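Local coordinates for flavin reductase domain protein, FMN-binding (Shewanella baltica, PDB 3HMZ), which binds flavin mononucleotide and is probably an oxidoreductase that uses NAD or NADP, at residues N13-E18 and A159-F164; V32-R37 and T68-F73; P58-V63 and F150-I155. One frame throughout, in Å; residues are numbered along the deposited sequence. Where two conformers were deposited one is given.

Interaction 1. Residues N13-E18 and A159-F164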
# COMPACT_ATOMS: atom_id res chain seq x y z
N ASN A 13 11.35 20.44 11.07
CA ASN A 13 11.61 21.29 9.92
C ASN A 13 10.85 20.70 8.72
O ASN A 13 11.18 19.59 8.29
CB ASN A 13 13.09 21.26 9.63
CG ASN A 13 13.47 22.14 8.49
OD1 ASN A 13 13.96 21.65 7.46
ND2 ASN A 13 13.22 23.45 8.64
N ILE A 14 9.89 21.43 8.20
CA ILE A 14 9.06 21.02 7.04
C ILE A 14 9.62 21.64 5.77
O ILE A 14 9.90 22.86 5.75
CB ILE A 14 7.59 21.49 7.17
CG1 ILE A 14 6.93 20.85 8.39
CG2 ILE A 14 6.78 21.16 5.89
CD1 ILE A 14 5.49 21.29 8.64
N ALA A 15 9.77 20.84 4.73
CA ALA A 15 10.18 21.30 3.42
C ALA A 15 9.20 20.77 2.40
O ALA A 15 8.60 19.70 2.60
CB ALA A 15 11.61 20.81 3.09
N ALA A 16 9.06 21.49 1.29
CA ALA A 16 8.35 20.96 0.14
C ALA A 16 9.13 19.75 -0.42
O ALA A 16 10.35 19.67 -0.35
CB ALA A 16 8.22 22.01 -1.00
N VAL A 17 8.36 18.83 -0.96
CA VAL A 17 8.85 17.65 -1.67
C VAL A 17 8.52 17.93 -3.13
O VAL A 17 7.36 18.11 -3.48
CB VAL A 17 8.18 16.35 -1.21
CG1 VAL A 17 8.54 15.14 -2.11
CG2 VAL A 17 8.54 16.07 0.27
N GLU A 18 9.57 17.94 -3.96
CA GLU A 18 9.40 18.10 -5.41
C GLU A 18 8.21 17.23 -5.84
O GLU A 18 8.17 16.04 -5.52
CB GLU A 18 10.73 17.60 -6.07
CG GLU A 18 10.73 17.61 -7.50
CD GLU A 18 11.95 16.98 -8.11
OE1 GLU A 18 12.94 16.50 -7.45
OE2 GLU A 18 11.87 16.94 -9.32
N ALA A 159 7.30 17.33 3.69
CA ALA A 159 7.74 16.37 4.67
C ALA A 159 8.71 16.93 5.67
O ALA A 159 9.41 17.92 5.41
CB ALA A 159 8.36 15.12 3.94
N ASP A 160 8.76 16.26 6.82
CA ASP A 160 9.73 16.53 7.88
C ASP A 160 11.10 16.11 7.37
O ASP A 160 11.34 14.91 7.16
CB ASP A 160 9.29 15.74 9.12
CG ASP A 160 10.23 15.80 10.25
OD1 ASP A 160 11.37 16.29 10.13
OD2 ASP A 160 9.79 15.30 11.31
N THR A 161 12.01 17.08 7.25
CA THR A 161 13.31 16.80 6.68
C THR A 161 14.19 15.88 7.50
O THR A 161 15.18 15.39 6.98
CB THR A 161 14.09 18.09 6.39
OG1 THR A 161 14.28 18.82 7.61
CG2 THR A 161 13.35 18.97 5.33
N GLN A 162 13.89 15.69 8.78
CA GLN A 162 14.65 14.69 9.55
C GLN A 162 14.36 13.25 9.09
O GLN A 162 15.23 12.37 9.26
CB GLN A 162 14.34 14.79 11.02
CG GLN A 162 15.33 13.98 11.85
CD GLN A 162 15.18 14.21 13.32
OE1 GLN A 162 14.08 14.38 13.84
NE2 GLN A 162 16.35 14.19 14.04
N VAL A 163 13.17 13.03 8.51
CA VAL A 163 12.85 11.65 8.12
C VAL A 163 12.71 11.46 6.62
O VAL A 163 12.93 10.37 6.16
CB VAL A 163 11.68 11.13 8.93
CG1 VAL A 163 10.44 11.87 8.56
CG2 VAL A 163 11.51 9.64 8.77
N PHE A 164 12.42 12.52 5.84
CA PHE A 164 12.39 12.43 4.38
C PHE A 164 13.00 13.71 3.84
O PHE A 164 12.57 14.82 4.18
CB PHE A 164 10.96 12.28 3.87
CG PHE A 164 10.87 12.06 2.38
CD1 PHE A 164 10.87 13.13 1.49
CD2 PHE A 164 10.80 10.79 1.86
CE1 PHE A 164 10.77 12.91 0.12
CE2 PHE A 164 10.68 10.56 0.52
CZ PHE A 164 10.67 11.61 -0.37
O HOH W 1 12.87 18.04 11.58
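N13 and T161 grip each other twice. The T161 backbone N donates to N13 O at 2.8 Å and meets it almost head-on. The T161 hydroxyl OG1 donates to N13 OD1 at 2.9 Å, in the carbonyl plane and on a lone pair. T161 holds OG1 between its backbone N and carbonyl carbon (chi1 60°), which turns the hydroxyl to the amide oxygen and leaves CG2 beside A15 CB, a tight 3.4 Å. Two residues on, A15 and A159 form an antiparallel hydrogen-bonded pair. A15 N donates to A159 O, and A159 N to A15 O. I14 and D160 are the non-hydrogen-bonded pair between these bonds. A water accepts from the backbone N of N13 and donates to D160 OD1 at 2.7 Å. OD1 also accepts from Q162 N, which comes from above the carboxylate plane and closes an Asx turn. D160 OD2 has its salt bridge with K178. D160 O accepts from both V163 N and F164 N as the chain turns. V17 packs CG2 on A159 CB and CG1 near F164 CE1. The short strand 14-16 thus lines the end of strand 149-160, whose A159 touches A131 of strand 131-138, while I14 rests on W132 and W158.

Interaction 2. Residues V32-R37 and T68-F73. With FMN (flavin mononucleotide), chain B.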
# COMPACT_ATOMS: atom_id res chain seq x y z
N VAL A 32 -2.10 5.62 6.46
CA VAL A 32 -2.15 7.06 6.46
C VAL A 32 -3.29 7.61 7.28
O VAL A 32 -4.16 6.85 7.74
CB VAL A 32 -2.26 7.62 5.01
CG1 VAL A 32 -1.13 7.06 4.14
CG2 VAL A 32 -3.61 7.25 4.36
N LEU A 33 -3.25 8.92 7.50
CA LEU A 33 -4.42 9.65 8.02
C LEU A 33 -5.00 10.44 6.85
O LEU A 33 -4.27 11.07 6.09
CB LEU A 33 -4.08 10.58 9.18
CG LEU A 33 -3.25 9.96 10.29
CD1 LEU A 33 -2.94 11.07 11.31
CD2 LEU A 33 -3.89 8.74 10.92
N VAL A 34 -6.31 10.39 6.70
CA VAL A 34 -7.06 11.14 5.70
C VAL A 34 -7.75 12.28 6.44
O VAL A 34 -8.48 12.06 7.41
CB VAL A 34 -8.14 10.28 4.98
CG1 VAL A 34 -8.83 11.09 3.83
CG2 VAL A 34 -7.52 8.94 4.49
N SER A 35 -7.47 13.51 6.04
CA SER A 35 -8.17 14.67 6.62
C SER A 35 -8.89 15.47 5.56
O SER A 35 -8.47 15.56 4.40
CB SER A 35 -7.20 15.52 7.41
OG SER A 35 -6.19 16.03 6.57
N ALA A 36 -9.96 16.14 6.01
CA ALA A 36 -10.80 16.91 5.10
C ALA A 36 -11.59 17.94 5.89
O ALA A 36 -11.74 17.81 7.10
CB ALA A 36 -11.74 15.96 4.28
N ARG A 37 -12.08 18.92 5.15
CA ARG A 37 -12.88 20.01 5.67
C ARG A 37 -14.15 20.19 4.86
O ARG A 37 -14.12 20.16 3.63
CB ARG A 37 -12.06 21.28 5.59
CG ARG A 37 -12.74 22.53 6.17
CD ARG A 37 -11.76 23.68 6.11
NE ARG A 37 -10.70 23.49 7.11
CZ ARG A 37 -9.62 24.24 7.28
NH1 ARG A 37 -9.35 25.29 6.53
NH2 ARG A 37 -8.79 23.93 8.27
N THR A 68 -18.30 6.45 6.56
CA THR A 68 -17.41 7.47 7.14
C THR A 68 -17.82 8.91 6.91
O THR A 68 -18.25 9.28 5.82
CB THR A 68 -15.95 7.29 6.69
OG1 THR A 68 -15.78 7.62 5.31
CG2 THR A 68 -15.41 5.92 6.98
N LYS A 69 -17.69 9.71 7.96
CA LYS A 69 -17.96 11.14 7.86
C LYS A 69 -16.94 11.79 6.95
O LYS A 69 -17.26 12.65 6.15
CB LYS A 69 -18.00 11.82 9.24
CG LYS A 69 -18.37 13.31 9.20
CD LYS A 69 -19.75 13.61 8.61
CE LYS A 69 -20.86 13.09 9.43
NZ LYS A 69 -22.17 13.71 8.88
N THR A 70 -15.69 11.32 7.00
CA THR A 70 -14.65 11.88 6.12
C THR A 70 -15.01 11.75 4.64
O THR A 70 -14.80 12.68 3.87
CB THR A 70 -13.26 11.27 6.44
OG1 THR A 70 -13.00 11.42 7.82
CG2 THR A 70 -12.19 12.01 5.66
N ARG A 71 -15.58 10.60 4.24
CA ARG A 71 -16.01 10.43 2.85
C ARG A 71 -17.03 11.52 2.45
O ARG A 71 -16.94 12.10 1.36
CB ARG A 71 -16.62 9.06 2.66
CG ARG A 71 -17.24 8.89 1.30
CD ARG A 71 -17.66 7.50 1.10
NE ARG A 71 -18.46 7.37 -0.13
CZ ARG A 71 -18.53 6.29 -0.90
NH1 ARG A 71 -17.79 5.20 -0.62
NH2 ARG A 71 -19.31 6.29 -1.99
N GLU A 72 -17.97 11.76 3.35
CA GLU A 72 -18.98 12.82 3.09
C GLU A 72 -18.31 14.17 2.83
O GLU A 72 -18.64 14.88 1.87
CB GLU A 72 -19.94 12.90 4.26
CG GLU A 72 -21.06 13.94 4.12
CD GLU A 72 -21.87 14.02 5.37
OE1 GLU A 72 -22.29 12.94 5.84
OE2 GLU A 72 -22.01 15.17 5.90
N PHE A 73 -17.34 14.50 3.67
CA PHE A 73 -16.62 15.77 3.52
C PHE A 73 -15.88 15.85 2.20
O PHE A 73 -15.83 16.92 1.57
CB PHE A 73 -15.64 15.96 4.69
CG PHE A 73 -16.26 16.37 5.98
CD1 PHE A 73 -17.66 16.36 6.21
CD2 PHE A 73 -15.43 16.75 7.04
CE1 PHE A 73 -18.17 16.77 7.44
CE2 PHE A 73 -15.96 17.15 8.28
CZ PHE A 73 -17.33 17.13 8.47
N1 FMN B . -11.75 3.00 6.69
C2 FMN B . -11.80 3.14 5.32
O2 FMN B . -12.85 3.52 4.80
N3 FMN B . -10.68 2.88 4.57
C4 FMN B . -9.50 2.45 5.11
O4 FMN B . -8.53 2.21 4.34
C4A FMN B . -9.47 2.29 6.50
N5 FMN B . -8.31 1.87 7.14
C5A FMN B . -8.17 1.90 8.52
C6 FMN B . -6.94 1.65 9.13
C7 FMN B . -6.81 1.65 10.52
C7M FMN B . -5.48 1.40 11.16
C8 FMN B . -7.93 1.90 11.31
C8M FMN B . -7.84 1.91 12.82
C9 FMN B . -9.15 2.16 10.68
C9A FMN B . -9.31 2.17 9.31
N10 FMN B . -10.52 2.44 8.67
C10 FMN B . -10.58 2.57 7.29
C1' FMN B . -11.75 2.84 9.44
C2' FMN B . -11.97 4.36 9.57
O2' FMN B . -10.76 5.05 9.90
C3' FMN B . -13.02 4.53 10.66
O3' FMN B . -14.25 3.98 10.20
C4' FMN B . -13.16 5.98 11.18
O4' FMN B . -13.79 5.90 12.45
C5' FMN B . -13.94 6.90 10.27
O5' FMN B . -14.03 8.17 10.93
P FMN B . -15.07 9.27 10.41
O1P FMN B . -14.99 10.34 11.48
O2P FMN B . -14.67 9.75 9.04
O3P FMN B . -16.43 8.63 10.34
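T70 and V34 make the apolar link nearest the cofactor: V34 CG1 lies 3.9 Å from T70 CG2, and the two side chains meet at a slant. T70 also turns CG2 toward A36 CB. One helical turn on, F73 CB packs 3.9 Å from A36 CB. The F73 ring brings its edge to the strand backbone, with CD2 3.8 Å from A36 O, which lies near the ring plane. The strand and helix segments run at 51° to each other, and their contact is packing alone.

Two backbone N-H groups at the helix start, and one hydroxyl, bond the FMN phosphate. K69 N donates to O3P. T70 grips O2P twice, through its backbone N and through OG1 at 2.7 Å. The T70 torsion (chi1 -53°) sets CG2 anti to the backbone N, toward the strand, and leaves OG1 beside that N, so both donors reach one oxygen. T68 is the N-cap: its OG1 accepts from R71 N at 3.2 Å, while its CG2 lies near FMN C5'. A valine in place of T68 would probably leave R71 N without its capping acceptor and make the helix start less firmly set under the phosphate.

K69 NZ forms a salt bridge with E72 OE1 within the helix, and R37 turns away from the helix to D42.

A phosphate held by the first N-H groups of a helix is a common anion site, likely favoured by the helix dipole. Here it anchors the phosphate end of FMN, and N43 and S100 also bond to the cofactor.

Interaction 3. Residues P58-V63 and F150-I155. With FMN (flavin mononucleotide), chain B.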
# COMPACT_ATOMS: atom_id res chain seq x y z
N PRO A 58 1.66 13.49 -9.87
CA PRO A 58 1.27 12.44 -8.93
C PRO A 58 -0.23 12.26 -8.74
O PRO A 58 -0.99 13.23 -8.75
CB PRO A 58 1.94 12.86 -7.64
CG PRO A 58 2.14 14.33 -7.80
CD PRO A 58 2.46 14.53 -9.23
N LYS A 59 -0.64 11.02 -8.55
CA LYS A 59 -2.01 10.66 -8.22
C LYS A 59 -1.97 9.53 -7.20
O LYS A 59 -0.96 8.81 -7.07
CB LYS A 59 -2.82 10.20 -9.43
CG LYS A 59 -2.91 11.21 -10.59
CD LYS A 59 -3.79 10.64 -11.70
CE LYS A 59 -3.75 11.38 -13.09
NZ LYS A 59 -3.20 12.70 -13.11
N LEU A 60 -3.08 9.38 -6.51
CA LEU A 60 -3.27 8.31 -5.55
C LEU A 60 -4.70 7.83 -5.49
O LEU A 60 -5.62 8.51 -6.03
CB LEU A 60 -2.69 8.71 -4.17
CG LEU A 60 -3.32 9.93 -3.48
CD1 LEU A 60 -4.76 9.68 -2.93
CD2 LEU A 60 -2.40 10.32 -2.32
N THR A 61 -4.87 6.64 -4.94
CA THR A 61 -6.16 6.07 -4.67
C THR A 61 -6.35 5.99 -3.17
O THR A 61 -5.37 5.80 -2.43
CB THR A 61 -6.37 4.66 -5.28
OG1 THR A 61 -5.33 3.78 -4.81
CG2 THR A 61 -6.39 4.72 -6.83
N VAL A 62 -7.60 6.04 -2.72
CA VAL A 62 -7.95 5.73 -1.33
C VAL A 62 -9.36 5.11 -1.31
O VAL A 62 -10.23 5.51 -2.10
CB VAL A 62 -7.80 6.92 -0.38
CG1 VAL A 62 -8.76 8.12 -0.73
CG2 VAL A 62 -7.90 6.45 1.06
N VAL A 63 -9.54 4.11 -0.49
CA VAL A 63 -10.81 3.43 -0.30
C VAL A 63 -11.46 4.03 0.93
O VAL A 63 -10.88 4.02 2.02
CB VAL A 63 -10.63 1.92 -0.17
CG1 VAL A 63 -11.99 1.27 -0.11
CG2 VAL A 63 -9.80 1.37 -1.34
N PHE A 150 -11.67 6.08 -4.49
CA PHE A 150 -11.50 7.47 -4.80
C PHE A 150 -10.13 7.70 -5.39
O PHE A 150 -9.16 7.12 -4.91
CB PHE A 150 -11.70 8.30 -3.52
CG PHE A 150 -13.12 8.29 -3.02
CD1 PHE A 150 -13.65 7.21 -2.40
CD2 PHE A 150 -13.92 9.42 -3.20
CE1 PHE A 150 -14.98 7.18 -1.99
CE2 PHE A 150 -15.24 9.43 -2.76
CZ PHE A 150 -15.78 8.31 -2.17
N ILE A 151 -10.05 8.50 -6.44
CA ILE A 151 -8.83 8.88 -7.15
C ILE A 151 -8.61 10.36 -6.98
O ILE A 151 -9.56 11.16 -7.14
CB ILE A 151 -8.94 8.52 -8.66
CG1 ILE A 151 -8.92 6.99 -8.81
CG2 ILE A 151 -7.78 9.15 -9.46
CD1 ILE A 151 -9.27 6.51 -10.21
N ALA A 152 -7.37 10.74 -6.69
CA ALA A 152 -7.04 12.15 -6.58
C ALA A 152 -5.72 12.53 -7.20
O ALA A 152 -4.81 11.71 -7.24
CB ALA A 152 -7.03 12.61 -5.09
N GLU A 153 -5.64 13.78 -7.66
CA GLU A 153 -4.37 14.33 -8.07
C GLU A 153 -3.70 14.93 -6.83
O GLU A 153 -4.35 15.58 -6.01
CB GLU A 153 -4.54 15.38 -9.17
CG GLU A 153 -3.35 16.27 -9.44
CD GLU A 153 -3.37 16.85 -10.87
OE1 GLU A 153 -4.47 16.87 -11.50
OE2 GLU A 153 -2.28 17.21 -11.36
N VAL A 154 -2.40 14.70 -6.69
CA VAL A 154 -1.62 15.28 -5.59
C VAL A 154 -1.13 16.62 -6.15
O VAL A 154 -0.43 16.68 -7.19
CB VAL A 154 -0.47 14.38 -5.18
CG1 VAL A 154 0.45 15.12 -4.20
CG2 VAL A 154 -1.01 13.07 -4.60
N ILE A 155 -1.55 17.71 -5.50
CA ILE A 155 -1.22 19.07 -5.91
C ILE A 155 -0.15 19.76 -5.09
O ILE A 155 0.26 20.88 -5.41
CB ILE A 155 -2.53 19.95 -5.99
CG1 ILE A 155 -3.19 20.13 -4.62
CG2 ILE A 155 -3.51 19.30 -7.02
CD1 ILE A 155 -4.43 21.09 -4.62
N1 FMN B . -11.75 3.00 6.69
C2 FMN B . -11.80 3.14 5.32
O2 FMN B . -12.85 3.52 4.80
N3 FMN B . -10.68 2.88 4.57
C4 FMN B . -9.50 2.45 5.11
O4 FMN B . -8.53 2.21 4.34
C4A FMN B . -9.47 2.29 6.50
N5 FMN B . -8.31 1.87 7.14
C5A FMN B . -8.17 1.90 8.52
C6 FMN B . -6.94 1.65 9.13
C7 FMN B . -6.81 1.65 10.52
C7M FMN B . -5.48 1.40 11.16
C8 FMN B . -7.93 1.90 11.31
C8M FMN B . -7.84 1.91 12.82
C9 FMN B . -9.15 2.16 10.68
C9A FMN B . -9.31 2.17 9.31
N10 FMN B . -10.52 2.44 8.67
C10 FMN B . -10.58 2.57 7.29
C1' FMN B . -11.75 2.84 9.44
C2' FMN B . -11.97 4.36 9.57
O2' FMN B . -10.76 5.05 9.90
C3' FMN B . -13.02 4.53 10.66
O3' FMN B . -14.25 3.98 10.20
C4' FMN B . -13.16 5.98 11.18
O4' FMN B . -13.79 5.90 12.45
C5' FMN B . -13.94 6.90 10.27
O5' FMN B . -14.03 8.17 10.93
P FMN B . -15.07 9.27 10.41
O1P FMN B . -14.99 10.34 11.48
O2P FMN B . -14.67 9.75 9.04
O3P FMN B . -16.43 8.63 10.34
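The F150 ring turns an edge to V62: V62 O lies in the ring plane, 3.8 Å from F150 CD1. The same oxygen accepts from F150 N at 2.8 Å. F150 also packs on L64 and L137. V62 and F150 are an antiparallel hydrogen-bonded pair, with V62 N donating to F150 O. L60 and A152 form the next such pair. At the far end V154 N donates to P58 O at 2.9 Å, from well above the carbonyl plane. The P58 ring sits across V154, with CG 3.7 Å from V154 CB. V154 sets CG1 anti to the backbone N (chi1 171°), which leaves CG2 to meet L60 CD2 at 3.8 Å. On the other face, T61 CG2 and I151 CG1 lie side by side. K59 and E153 share that face. V63 O accepts from FMN N3 at 2.8 Å and ties this strand to the flavin. Strand 58-63 lies between strands 41-55 and 149-160, and the latter pairs on with strand 131-138. L60, V62 and A152 face strand 79-84, whereas T61 and I151 pack on L149 and Y147 of the second subunit.

How the interactions relate
Interactions 2 and 3 are buried, while interaction 1 is partly exposed near the start of the chain. All three reach the same antiparallel sheet. Interactions 1 and 3 share one long strand, residues 149-160, and both rest on backbone ladders. Their centres are about 20 Å apart. Interaction 1 adds a side-chain bond and a water, whereas interaction 3 adds mainly apolar packing. Interaction 2 sets a helix on the sheet by packing alone, and its helix start gives K69 N, T70 N and T70 OG1 to the cofactor. Interactions 2 and 3 touch where R71 NE meets F150 CZ at 3.5 Å. They hold different parts of FMN: the phosphate in interaction 2 and the flavin N3 in interaction 3. Interaction 1 lies away from that site.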